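PDB 3FRN: flagellar protein FlgA, which probably acts as a periplasmic chaperone for assembly of the P-ring of the flagellar basal body. Local coordinates for residues Leu41-Arg47 / Glu63-Val69; Ala87-Glu93 / Leu138-Glu142; Leu148-Val154 / Ser189-Glu195; Gly237-Val243 / Phe255-Arg260. All coordinates share one frame; numbering follows the deposited sequence.

Contact 1 of 4, residues Leu41-Arg47 / Glu63-Val69; sequences LEYLVTR and ENVRITV
With CG of E42 anti to the backbone N (chi1 -153°) and the chain bent at chi2, its carboxylate swings across the neighbouring strand to R66, whose side chain runs extended from CG to NE. E42 OE2 then takes the NE hydrogen of R66 in a salt bridge of 2.8 Å between OE2 and NE. The bond is nearly straight, lies in the guanidinium plane and meets the anti side of the carboxylate, somewhat out of its plane, the two planes standing 86° apart. T68 OG1 lies 3.0 Å from the same E42 OE2, and it also hydrogen-bonds a bound glycerol, probably from the crystallisation liquor.

The other face of the pair, with Y43, V45, V65 and I67, is apolar and buried. V45 CG2 touches I67 CD1 at 3.5 Å, and Y43 CE1 lies 3.7 Å from V69 CG2. Y43 OH reaches beyond the pair to the backbone of I36 and L38.

Backbone bonds run both ways at Y43-I67 and V45-V65, and V69 N adds one to L41 O. Within the ladder, L44 CG rests on N64 CB at 3.8 Å. Past it, R47 NE makes only a weak, bent bond to E63 O, its NH1 being bonded to P62 O, and a water held by E63 OE2 bonds weakly to N64 ND2 and R47 N.

The strand axes, 4.6 Å apart and 156° from parallel, define an antiparallel ladder. It joins strands 42-45 and 65-69 in the three-stranded mixed sheet of the FlgA N-terminal domain, one face apolar and buried, the other mixing the E42-R66 salt bridge with the buried L44.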
# COMPACT_ATOMS: atom_id res chain seq x y z
N LEU A 41 11.63 -12.02 -14.10
CA LEU A 41 10.43 -11.22 -13.86
C LEU A 41 9.20 -12.09 -13.58
O LEU A 41 9.11 -13.23 -14.07
CB LEU A 41 10.13 -10.30 -15.04
CG LEU A 41 11.15 -9.24 -15.43
CD1 LEU A 41 10.70 -8.46 -16.66
CD2 LEU A 41 11.41 -8.28 -14.29
N GLU A 42 8.25 -11.54 -12.82
CA GLU A 42 7.03 -12.24 -12.46
C GLU A 42 5.88 -11.75 -13.31
O GLU A 42 5.73 -10.55 -13.51
CB GLU A 42 6.69 -11.98 -11.00
CG GLU A 42 5.89 -13.09 -10.34
CD GLU A 42 6.75 -14.16 -9.71
OE1 GLU A 42 8.00 -14.05 -9.77
OE2 GLU A 42 6.19 -15.11 -9.13
N TYR A 43 5.05 -12.67 -13.80
CA TYR A 43 3.95 -12.32 -14.68
C TYR A 43 2.62 -12.68 -14.04
O TYR A 43 2.52 -13.64 -13.29
CB TYR A 43 4.08 -13.05 -16.03
CG TYR A 43 5.20 -12.51 -16.90
CD1 TYR A 43 6.53 -12.69 -16.54
CD2 TYR A 43 4.91 -11.82 -18.05
CE1 TYR A 43 7.55 -12.17 -17.32
CE2 TYR A 43 5.93 -11.30 -18.84
CZ TYR A 43 7.24 -11.48 -18.46
OH TYR A 43 8.25 -10.98 -19.23
N LEU A 44 1.59 -11.91 -14.36
CA LEU A 44 0.26 -12.23 -13.88
C LEU A 44 -0.66 -12.20 -15.07
O LEU A 44 -0.90 -11.13 -15.62
CB LEU A 44 -0.17 -11.19 -12.86
CG LEU A 44 -1.03 -11.58 -11.66
CD1 LEU A 44 -0.28 -12.51 -10.71
CD2 LEU A 44 -1.45 -10.32 -10.96
N VAL A 45 -1.13 -13.36 -15.51
CA VAL A 45 -2.07 -13.42 -16.62
C VAL A 45 -3.47 -13.18 -16.08
O VAL A 45 -3.99 -13.98 -15.30
CB VAL A 45 -2.05 -14.76 -17.36
CG1 VAL A 45 -3.10 -14.77 -18.47
CG2 VAL A 45 -0.69 -15.03 -17.95
N THR A 46 -4.08 -12.07 -16.51
CA THR A 46 -5.39 -11.67 -16.02
C THR A 46 -6.52 -12.08 -16.96
O THR A 46 -6.27 -12.43 -18.12
CB THR A 46 -5.46 -10.15 -15.84
OG1 THR A 46 -5.14 -9.52 -17.09
CG2 THR A 46 -4.46 -9.70 -14.79
N ARG A 47 -7.75 -12.02 -16.45
CA ARG A 47 -8.95 -12.31 -17.23
C ARG A 47 -9.18 -11.25 -18.29
O ARG A 47 -9.72 -11.54 -19.36
CB ARG A 47 -10.18 -12.37 -16.33
CG ARG A 47 -10.12 -13.43 -15.25
CD ARG A 47 -9.89 -14.79 -15.86
NE ARG A 47 -9.80 -15.82 -14.84
CZ ARG A 47 -10.78 -16.66 -14.54
NH1 ARG A 47 -10.59 -17.57 -13.59
NH2 ARG A 47 -11.94 -16.59 -15.17
N GLU A 63 -8.20 -16.52 -10.39
CA GLU A 63 -8.42 -15.21 -10.97
C GLU A 63 -7.34 -14.87 -12.00
O GLU A 63 -7.63 -14.40 -13.10
CB GLU A 63 -8.43 -14.15 -9.87
CG GLU A 63 -8.84 -12.77 -10.34
CD GLU A 63 -10.26 -12.76 -10.87
OE1 GLU A 63 -11.19 -13.15 -10.13
OE2 GLU A 63 -10.45 -12.36 -12.04
N ASN A 64 -6.09 -15.12 -11.60
CA ASN A 64 -4.92 -14.87 -12.42
C ASN A 64 -4.01 -16.09 -12.41
O ASN A 64 -4.04 -16.90 -11.48
CB ASN A 64 -4.14 -13.67 -11.87
CG ASN A 64 -5.03 -12.50 -11.51
OD1 ASN A 64 -5.14 -12.12 -10.34
ND2 ASN A 64 -5.67 -11.91 -12.52
N VAL A 65 -3.18 -16.20 -13.44
CA VAL A 65 -2.11 -17.20 -13.47
C VAL A 65 -0.80 -16.49 -13.15
O VAL A 65 -0.48 -15.48 -13.78
CB VAL A 65 -2.00 -17.88 -14.85
CG1 VAL A 65 -0.94 -18.97 -14.83
CG2 VAL A 65 -3.35 -18.46 -15.27
N ARG A 66 -0.06 -17.01 -12.17
CA ARG A 66 1.21 -16.42 -11.76
C ARG A 66 2.42 -17.16 -12.34
O ARG A 66 2.66 -18.32 -12.03
CB ARG A 66 1.29 -16.33 -10.23
CG ARG A 66 2.65 -15.86 -9.70
CD ARG A 66 2.52 -15.37 -8.27
NE ARG A 66 3.75 -14.72 -7.79
CZ ARG A 66 3.86 -14.10 -6.62
NH1 ARG A 66 2.81 -14.03 -5.79
NH2 ARG A 66 5.01 -13.54 -6.27
N ILE A 67 3.19 -16.46 -13.18
CA ILE A 67 4.31 -17.04 -13.92
C ILE A 67 5.65 -16.46 -13.45
O ILE A 67 5.86 -15.25 -13.47
CB ILE A 67 4.18 -16.76 -15.43
CG1 ILE A 67 2.76 -17.02 -15.91
CG2 ILE A 67 5.21 -17.56 -16.25
CD1 ILE A 67 2.50 -16.39 -17.23
N THR A 68 6.54 -17.35 -13.05
CA THR A 68 7.90 -16.99 -12.68
C THR A 68 8.81 -17.39 -13.84
O THR A 68 8.78 -18.53 -14.27
CB THR A 68 8.32 -17.76 -11.42
OG1 THR A 68 7.32 -17.59 -10.41
CG2 THR A 68 9.68 -17.29 -10.90
N VAL A 69 9.57 -16.43 -14.38
CA VAL A 69 10.55 -16.77 -15.40
C VAL A 69 11.95 -16.92 -14.81
O VAL A 69 12.49 -15.99 -14.21
CB VAL A 69 10.58 -15.71 -16.51
CG1 VAL A 69 11.46 -16.18 -17.65
CG2 VAL A 69 9.18 -15.44 -17.00
O HOH W 1 -8.09 -11.08 -13.26

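Contact 2 of 4, residues Ala87-Glu93 / Leu138-Glu142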
# COMPACT_ATOMS: atom_id res chain seq x y z
N ALA A 87 8.10 5.71 -9.50
CA ALA A 87 6.91 5.48 -8.68
C ALA A 87 6.93 6.23 -7.35
O ALA A 87 5.88 6.64 -6.86
CB ALA A 87 6.70 3.99 -8.44
N GLU A 88 8.14 6.41 -6.80
CA GLU A 88 8.41 6.98 -5.47
C GLU A 88 8.55 5.90 -4.38
O GLU A 88 8.99 6.18 -3.26
CB GLU A 88 7.40 8.08 -5.06
CG GLU A 88 6.29 7.66 -4.08
CD GLU A 88 5.07 8.57 -4.15
OE1 GLU A 88 4.77 9.25 -3.14
OE2 GLU A 88 4.41 8.61 -5.21
N ALA A 89 8.22 4.66 -4.74
CA ALA A 89 8.09 3.58 -3.77
C ALA A 89 9.34 2.71 -3.58
O ALA A 89 10.24 2.71 -4.42
CB ALA A 89 6.90 2.70 -4.14
N LYS A 90 9.37 1.98 -2.46
CA LYS A 90 10.39 0.96 -2.19
C LYS A 90 9.73 -0.29 -1.60
O LYS A 90 8.56 -0.24 -1.20
CB LYS A 90 11.49 1.52 -1.27
CG LYS A 90 11.33 1.26 0.23
CD LYS A 90 10.24 2.11 0.88
CE LYS A 90 9.93 1.60 2.28
NZ LYS A 90 8.69 2.20 2.84
N ASP A 91 10.47 -1.41 -1.56
CA ASP A 91 10.01 -2.68 -0.97
C ASP A 91 8.66 -3.16 -1.52
O ASP A 91 7.79 -3.62 -0.77
CB ASP A 91 9.94 -2.59 0.57
CG ASP A 91 11.21 -3.09 1.25
OD1 ASP A 91 12.18 -3.48 0.55
OD2 ASP A 91 11.24 -3.10 2.50
N PHE A 92 8.50 -3.07 -2.84
CA PHE A 92 7.25 -3.40 -3.49
C PHE A 92 7.38 -4.66 -4.32
O PHE A 92 8.49 -5.09 -4.66
CB PHE A 92 6.76 -2.22 -4.35
CG PHE A 92 7.77 -1.77 -5.41
CD1 PHE A 92 8.63 -0.71 -5.16
CD2 PHE A 92 7.83 -2.41 -6.66
CE1 PHE A 92 9.55 -0.30 -6.13
CE2 PHE A 92 8.75 -2.00 -7.62
CZ PHE A 92 9.61 -0.94 -7.35
N GLU A 93 6.24 -5.28 -4.64
CA GLU A 93 6.20 -6.33 -5.64
C GLU A 93 5.69 -5.71 -6.93
O GLU A 93 4.86 -4.80 -6.89
CB GLU A 93 5.26 -7.45 -5.21
CG GLU A 93 5.83 -8.40 -4.16
CD GLU A 93 4.99 -9.66 -3.98
OE1 GLU A 93 5.56 -10.77 -4.08
OE2 GLU A 93 3.76 -9.57 -3.74
N LEU A 138 1.94 -4.04 -12.78
CA LEU A 138 1.08 -3.70 -11.65
C LEU A 138 1.91 -3.78 -10.37
O LEU A 138 2.57 -4.78 -10.10
CB LEU A 138 -0.12 -4.64 -11.58
CG LEU A 138 -1.19 -4.49 -10.49
CD1 LEU A 138 -2.10 -3.28 -10.70
CD2 LEU A 138 -2.02 -5.75 -10.45
N LEU A 139 1.86 -2.70 -9.60
CA LEU A 139 2.61 -2.59 -8.37
C LEU A 139 1.75 -2.97 -7.16
O LEU A 139 0.61 -2.53 -7.04
CB LEU A 139 3.14 -1.16 -8.20
CG LEU A 139 4.53 -0.80 -8.72
CD1 LEU A 139 4.64 -0.97 -10.23
CD2 LEU A 139 4.89 0.61 -8.31
N ARG A 140 2.31 -3.79 -6.28
CA ARG A 140 1.65 -4.23 -5.05
C ARG A 140 2.58 -4.09 -3.87
O ARG A 140 3.76 -4.42 -3.95
CB ARG A 140 1.24 -5.70 -5.15
CG ARG A 140 0.00 -5.98 -5.96
CD ARG A 140 -0.33 -7.47 -5.93
NE ARG A 140 -1.60 -7.77 -6.59
CZ ARG A 140 -2.01 -9.00 -6.89
NH1 ARG A 140 -1.26 -10.06 -6.60
NH2 ARG A 140 -3.18 -9.18 -7.49
N LYS A 141 2.04 -3.60 -2.75
CA LYS A 141 2.73 -3.66 -1.47
C LYS A 141 1.77 -4.26 -0.46
O LYS A 141 0.90 -3.57 0.09
CB LYS A 141 3.21 -2.28 -1.03
CG LYS A 141 4.19 -2.32 0.13
CD LYS A 141 4.74 -0.94 0.41
CE LYS A 141 6.07 -1.01 1.14
NZ LYS A 141 6.80 0.28 1.06
N GLU A 142 1.92 -5.56 -0.24
CA GLU A 142 1.02 -6.31 0.63
C GLU A 142 1.64 -6.37 2.02
O GLU A 142 2.77 -6.82 2.17
CB GLU A 142 0.79 -7.71 0.07
CG GLU A 142 -0.56 -8.33 0.44
CD GLU A 142 -1.71 -7.83 -0.42
OE1 GLU A 142 -2.88 -8.09 -0.04
OE2 GLU A 142 -1.46 -7.17 -1.45
O HOH W 2 0.44 -10.19 -4.16
O HOH W 3 4.10 -6.70 -1.85
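Backbone hydrogen bonds tie E93 to R140 in both directions: E93 N reaches R140 O at 2.7 Å, nearly along the C=O axis, and R140 N returns to E93 O at 2.8 Å with an almost straight 176° N-H...O angle. They make one antiparallel hydrogen-bonded pair.

A side-chain bond comes next. K141, extended throughout with CG anti to its N (chi1 -167°), runs past D91 to put NZ 2.9 Å from K90 O, the donor tilted 34° from the carbonyl plane. The ammonium of K90 lies close as well, its NZ 3.2 Å from K141 NZ, a crowding of like charges that probably costs some energy. Were K141 an alanine, K90 O would probably lose this donor and the loop at K90 and D91 would be freer to move.

Apolar contacts are few. A87 CB touches L139 CD2 at 3.8 Å, while F92 CD2 lies 4.2 Å from L139 CG. F80 faces the F92 ring almost parallel, and F171 also touches both F92 and L139.

Two waters extend the E93-R140 pair: one accepts from R140 NH1 and donates weakly to E93 OE2, and the other takes the N-H of E142 while donating to R140 O.

Together these bonds fasten the loop that leaves helix 74-87 to strand 132-148 just where strand 93-101 begins, a helix-to-sheet connection within the HotDog-like domain of FlgA.

Contact 3 of 4, residues Leu148-Val154 / Ser189-Glu195; sequences LKRNINV and SRRYLKE
L148 lays CD1 over L193 CB at 3.6 Å, the two side chains crossing at about a right angle. I152 lies alongside L193, pointing the same way, and its CG1 meets L193 CB at 3.9 Å. Because chi1 of I152 is 62°, CG1 sits between the backbone N and the carbonyl carbon, and CD1 extends to S189 OG at 3.4 Å. That hydroxyl is itself bonded to R191 O, on a lone pair in the carbonyl plane.

Only I152 and L193 form a beta bridge: I152 N bonds L193 O (3.0 Å), and L193 N bonds I152 O (2.9 Å). Next to it, the N151 amide stands in for a backbone acceptor, OD1 taking the N-H of E195 at 2.8 Å with the donor tilted 23° from the amide plane. N151 ND2 runs beside K194 CD. Y192 swings CD2 to 3.3 Å from I152 O, its ring turned 83° from the N153 amide.

Both segments belong to the SAF region. The chemistry implies that two irregular chains are joined by a single two-bond bridge, a side-chain amide substituting for further ladder on one flank and a small aliphatic cluster lying beneath.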
# COMPACT_ATOMS: atom_id res chain seq x y z
N LEU A 148 -10.23 -2.52 12.28
CA LEU A 148 -11.19 -2.50 13.39
C LEU A 148 -11.94 -3.82 13.63
O LEU A 148 -12.50 -4.41 12.70
CB LEU A 148 -12.19 -1.36 13.22
CG LEU A 148 -11.65 0.05 13.54
CD1 LEU A 148 -12.75 1.07 13.41
CD2 LEU A 148 -11.04 0.11 14.94
N LYS A 149 -11.94 -4.26 14.89
CA LYS A 149 -12.76 -5.39 15.34
C LYS A 149 -14.19 -4.97 15.64
O LYS A 149 -15.10 -5.78 15.56
CB LYS A 149 -12.18 -6.03 16.62
CG LYS A 149 -11.01 -6.97 16.40
CD LYS A 149 -10.17 -7.07 17.67
CE LYS A 149 -10.53 -8.25 18.52
NZ LYS A 149 -9.58 -8.34 19.67
N ARG A 150 -14.37 -3.70 16.01
CA ARG A 150 -15.69 -3.21 16.42
C ARG A 150 -15.89 -1.74 16.07
O ARG A 150 -14.93 -1.03 15.78
CB ARG A 150 -15.89 -3.44 17.92
CG ARG A 150 -14.82 -2.79 18.79
CD ARG A 150 -14.71 -3.46 20.17
NE ARG A 150 -15.96 -3.47 20.93
CZ ARG A 150 -16.49 -2.42 21.55
NH1 ARG A 150 -15.91 -1.22 21.49
NH2 ARG A 150 -17.63 -2.56 22.23
N ASN A 151 -17.14 -1.29 16.10
CA ASN A 151 -17.49 0.10 15.83
C ASN A 151 -16.96 1.03 16.91
O ASN A 151 -16.99 0.71 18.10
CB ASN A 151 -19.00 0.28 15.70
CG ASN A 151 -19.60 -0.57 14.60
OD1 ASN A 151 -18.88 -1.24 13.86
ND2 ASN A 151 -20.92 -0.54 14.49
N ILE A 152 -16.47 2.19 16.49
CA ILE A 152 -15.94 3.19 17.41
C ILE A 152 -16.50 4.57 17.06
O ILE A 152 -16.91 4.81 15.93
CB ILE A 152 -14.39 3.22 17.38
CG1 ILE A 152 -13.89 3.62 15.98
CG2 ILE A 152 -13.81 1.87 17.82
CD1 ILE A 152 -12.47 4.02 15.95
N ASN A 153 -16.51 5.46 18.05
CA ASN A 153 -17.14 6.77 17.89
C ASN A 153 -16.12 7.90 17.99
O ASN A 153 -14.96 7.67 18.35
CB ASN A 153 -18.27 6.93 18.93
CG ASN A 153 -19.39 7.87 18.47
OD1 ASN A 153 -19.34 8.46 17.39
ND2 ASN A 153 -20.42 8.00 19.30
N VAL A 154 -16.55 9.10 17.62
CA VAL A 154 -15.76 10.32 17.78
C VAL A 154 -15.36 10.43 19.25
O VAL A 154 -16.21 10.35 20.13
CB VAL A 154 -16.58 11.57 17.37
CG1 VAL A 154 -15.77 12.85 17.56
CG2 VAL A 154 -17.06 11.45 15.94
N SER A 189 -10.04 8.51 18.30
CA SER A 189 -10.74 8.53 17.03
C SER A 189 -11.33 9.91 16.71
O SER A 189 -11.99 10.53 17.54
CB SER A 189 -11.87 7.51 17.03
OG SER A 189 -12.48 7.44 15.76
N ARG A 190 -11.11 10.38 15.48
CA ARG A 190 -11.70 11.64 15.04
C ARG A 190 -13.08 11.39 14.46
O ARG A 190 -13.82 12.33 14.17
CB ARG A 190 -10.81 12.33 14.00
CG ARG A 190 -9.41 12.70 14.50
CD ARG A 190 -8.54 13.24 13.37
NE ARG A 190 -8.56 14.69 13.31
CZ ARG A 190 -7.52 15.48 13.57
NH1 ARG A 190 -7.64 16.79 13.50
NH2 ARG A 190 -6.34 14.95 13.89
N ARG A 191 -13.44 10.12 14.29
CA ARG A 191 -14.72 9.79 13.65
C ARG A 191 -15.43 8.52 14.14
O ARG A 191 -14.87 7.70 14.88
CB ARG A 191 -14.60 9.77 12.11
CG ARG A 191 -13.26 9.34 11.55
CD ARG A 191 -13.17 9.74 10.08
NE ARG A 191 -13.43 11.16 9.90
CZ ARG A 191 -12.49 12.11 9.88
NH1 ARG A 191 -11.21 11.79 10.02
NH2 ARG A 191 -12.83 13.38 9.71
N TYR A 192 -16.69 8.41 13.73
CA TYR A 192 -17.43 7.18 13.87
C TYR A 192 -17.05 6.24 12.72
O TYR A 192 -17.33 6.51 11.55
CB TYR A 192 -18.94 7.44 13.88
CG TYR A 192 -19.78 6.18 13.83
CD1 TYR A 192 -20.36 5.76 12.64
CD2 TYR A 192 -19.98 5.42 14.98
CE1 TYR A 192 -21.13 4.60 12.59
CE2 TYR A 192 -20.75 4.26 14.94
CZ TYR A 192 -21.32 3.86 13.75
OH TYR A 192 -22.08 2.72 13.70
N LEU A 193 -16.40 5.14 13.08
CA LEU A 193 -15.96 4.15 12.11
C LEU A 193 -16.65 2.82 12.40
O LEU A 193 -16.97 2.53 13.56
CB LEU A 193 -14.44 3.99 12.18
CG LEU A 193 -13.48 4.86 11.35
CD1 LEU A 193 -14.19 5.91 10.50
CD2 LEU A 193 -12.42 5.50 12.24
N LYS A 194 -16.92 2.04 11.36
CA LYS A 194 -17.55 0.75 11.52
C LYS A 194 -16.48 -0.33 11.50
O LYS A 194 -15.39 -0.11 10.99
CB LYS A 194 -18.58 0.51 10.40
CG LYS A 194 -19.81 1.42 10.43
CD LYS A 194 -20.97 0.80 11.19
CE LYS A 194 -21.89 -0.01 10.29
NZ LYS A 194 -23.16 -0.39 10.97
N GLU A 195 -16.80 -1.50 12.05
CA GLU A 195 -15.93 -2.67 12.01
C GLU A 195 -15.48 -2.96 10.56
O GLU A 195 -16.25 -2.76 9.62
CB GLU A 195 -16.66 -3.88 12.61
CG GLU A 195 -15.95 -5.22 12.47
CD GLU A 195 -16.88 -6.42 12.65
OE1 GLU A 195 -16.41 -7.56 12.49
OE2 GLU A 195 -18.09 -6.22 12.95

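Contact 4 of 4, residues Gly237-Val243 / Phe255-Arg260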
# COMPACT_ATOMS: atom_id res chain seq x y z
N GLY A 237 -5.56 20.17 25.97
CA GLY A 237 -4.46 20.91 25.36
C GLY A 237 -3.20 20.13 25.06
O GLY A 237 -2.90 19.11 25.69
N TYR A 238 -2.45 20.61 24.07
CA TYR A 238 -1.19 19.97 23.69
C TYR A 238 -0.06 20.91 24.12
O TYR A 238 -0.33 22.05 24.47
CB TYR A 238 -1.15 19.70 22.17
CG TYR A 238 -2.19 18.69 21.69
CD1 TYR A 238 -1.93 17.32 21.74
CD2 TYR A 238 -3.42 19.10 21.19
CE1 TYR A 238 -2.86 16.39 21.32
CE2 TYR A 238 -4.36 18.17 20.77
CZ TYR A 238 -4.07 16.82 20.83
OH TYR A 238 -4.99 15.90 20.41
N LEU A 239 1.17 20.45 24.12
CA LEU A 239 2.33 21.29 24.32
C LEU A 239 2.32 22.51 23.48
O LEU A 239 2.06 22.42 22.34
CB LEU A 239 3.53 20.49 23.90
CG LEU A 239 4.47 20.21 25.03
CD1 LEU A 239 5.18 21.53 25.34
CD2 LEU A 239 3.71 19.63 26.24
N GLY A 240 2.64 23.66 24.03
CA GLY A 240 2.75 24.88 23.25
C GLY A 240 1.44 25.59 23.09
O GLY A 240 1.40 26.76 22.68
N GLU A 241 0.34 24.89 23.40
CA GLU A 241 -0.94 25.55 23.30
C GLU A 241 -1.20 26.35 24.55
O GLU A 241 -0.71 25.99 25.63
CB GLU A 241 -2.09 24.57 23.03
CG GLU A 241 -1.95 23.91 21.65
CD GLU A 241 -3.09 22.97 21.33
OE1 GLU A 241 -3.70 22.42 22.28
OE2 GLU A 241 -3.36 22.78 20.12
N THR A 242 -1.93 27.44 24.38
CA THR A 242 -2.39 28.26 25.48
C THR A 242 -3.80 27.81 25.87
O THR A 242 -4.75 27.94 25.09
CB THR A 242 -2.39 29.75 25.10
OG1 THR A 242 -1.06 30.16 24.73
CG2 THR A 242 -2.86 30.60 26.26
N VAL A 243 -3.92 27.28 27.09
CA VAL A 243 -5.19 26.81 27.64
C VAL A 243 -5.65 27.70 28.81
O VAL A 243 -4.84 28.09 29.66
CB VAL A 243 -5.09 25.34 28.12
CG1 VAL A 243 -6.44 24.85 28.56
CG2 VAL A 243 -4.59 24.45 27.01
N PHE A 255 -4.61 32.78 31.53
CA PHE A 255 -4.08 32.23 30.28
C PHE A 255 -2.80 31.51 30.64
O PHE A 255 -1.97 32.04 31.39
CB PHE A 255 -3.75 33.34 29.29
CG PHE A 255 -4.91 33.78 28.43
CD1 PHE A 255 -5.46 35.04 28.59
CD2 PHE A 255 -5.42 32.94 27.45
CE1 PHE A 255 -6.53 35.46 27.79
CE2 PHE A 255 -6.49 33.34 26.66
CZ PHE A 255 -7.04 34.61 26.82
N GLY A 256 -2.62 30.30 30.10
CA GLY A 256 -1.45 29.51 30.40
C GLY A 256 -1.07 28.54 29.32
O GLY A 256 -1.90 27.77 28.85
N ARG A 257 0.20 28.58 28.92
CA ARG A 257 0.71 27.67 27.90
C ARG A 257 1.09 26.34 28.52
O ARG A 257 1.69 26.28 29.60
CB ARG A 257 1.90 28.28 27.16
CG ARG A 257 3.09 28.63 28.04
CD ARG A 257 4.11 29.53 27.34
NE ARG A 257 5.16 28.77 26.66
CZ ARG A 257 6.32 29.30 26.25
NH1 ARG A 257 7.22 28.53 25.64
NH2 ARG A 257 6.59 30.58 26.46
N VAL A 258 0.71 25.26 27.84
CA VAL A 258 1.16 23.93 28.23
C VAL A 258 2.65 23.82 27.93
O VAL A 258 3.10 24.03 26.79
CB VAL A 258 0.39 22.85 27.47
CG1 VAL A 258 0.86 21.45 27.89
CG2 VAL A 258 -1.10 23.02 27.68
N GLU A 259 3.41 23.52 28.97
CA GLU A 259 4.84 23.36 28.83
C GLU A 259 5.23 21.92 29.10
O GLU A 259 4.50 21.17 29.76
CB GLU A 259 5.59 24.32 29.76
CG GLU A 259 5.33 25.79 29.48
CD GLU A 259 6.57 26.65 29.61
OE1 GLU A 259 7.49 26.28 30.36
OE2 GLU A 259 6.62 27.72 28.95
N ARG A 260 6.40 21.53 28.60
CA ARG A 260 7.05 20.30 29.04
C ARG A 260 6.87 20.09 30.54
O ARG A 260 7.32 20.89 31.35
CB ARG A 260 8.54 20.32 28.69
CG ARG A 260 9.28 19.04 29.03
CD ARG A 260 10.73 19.11 28.60
NE ARG A 260 11.40 20.29 29.14
CZ ARG A 260 12.65 20.64 28.84
NH1 ARG A 260 13.18 21.73 29.38
NH2 ARG A 260 13.36 19.91 27.99
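V258 packs beneath the turn at Y238-E241, its CB 3.2 Å from Y238 O. With chi1 at 180°, CG1 is anti to the backbone N and meets L239 CD2 at 3.8 Å, the two side chains crossing at about a right angle. CG2 reaches V243 CG2, also at 3.8 Å. L239 itself holds chi1 at -116°, away from the usual staggered values, and this directs CD1 onto R260 N (3.5 Å).

V243 and V258 lie on the antiparallel hairpin of strands 242-246 and 253-259, in the C-terminal part of the P-ring chaperone family region, and a type II beta turn from Y238 to E241 leads into it. G240, with its positive phi, sits in this turn; a CB there would be jammed against the preceding carbonyl oxygen. The turn is tied to the second strand by G240 N to V258 O and by V258 N to E241 O (2.7 Å), while V243 N bonds G256 O further along. Replacing V258 by an alanine would probably open a gap between L239 and V243 under the turn.

E241, extended at chi2, sets OE1 to accept the N-H of Y238 at 2.8 Å from above the carboxylate plane, and Y238 OH bonds D206 O. T242 brings CG2 to F255 CD2 at 3.7 Å, on the exposed face where R257 also lies.

How the contacts relate
Contacts 1 and 2 are the only pair that touch, their centres 17 Å apart: R66 and E93 form a long, weak ion pair, and L44 packs on R140, joining the N-terminal and HotDog-like regions. Strand 132-148 runs from contact 2 to the start of contact 3. Contacts 3 and 4 both belong to the P-ring chaperone region, yet their nearest atoms remain about 7 Å apart. Contact 1 is a regular ladder, partly buried, with an apolar face opposite a salt bridge. Contact 2 lies at the surface and relies on one backbone pair, a lysine-carbonyl bond and waters. Of the partly buried contacts 3 and 4, an amide extends a lone bridge in one, a beta turn feeds a hairpin in the other.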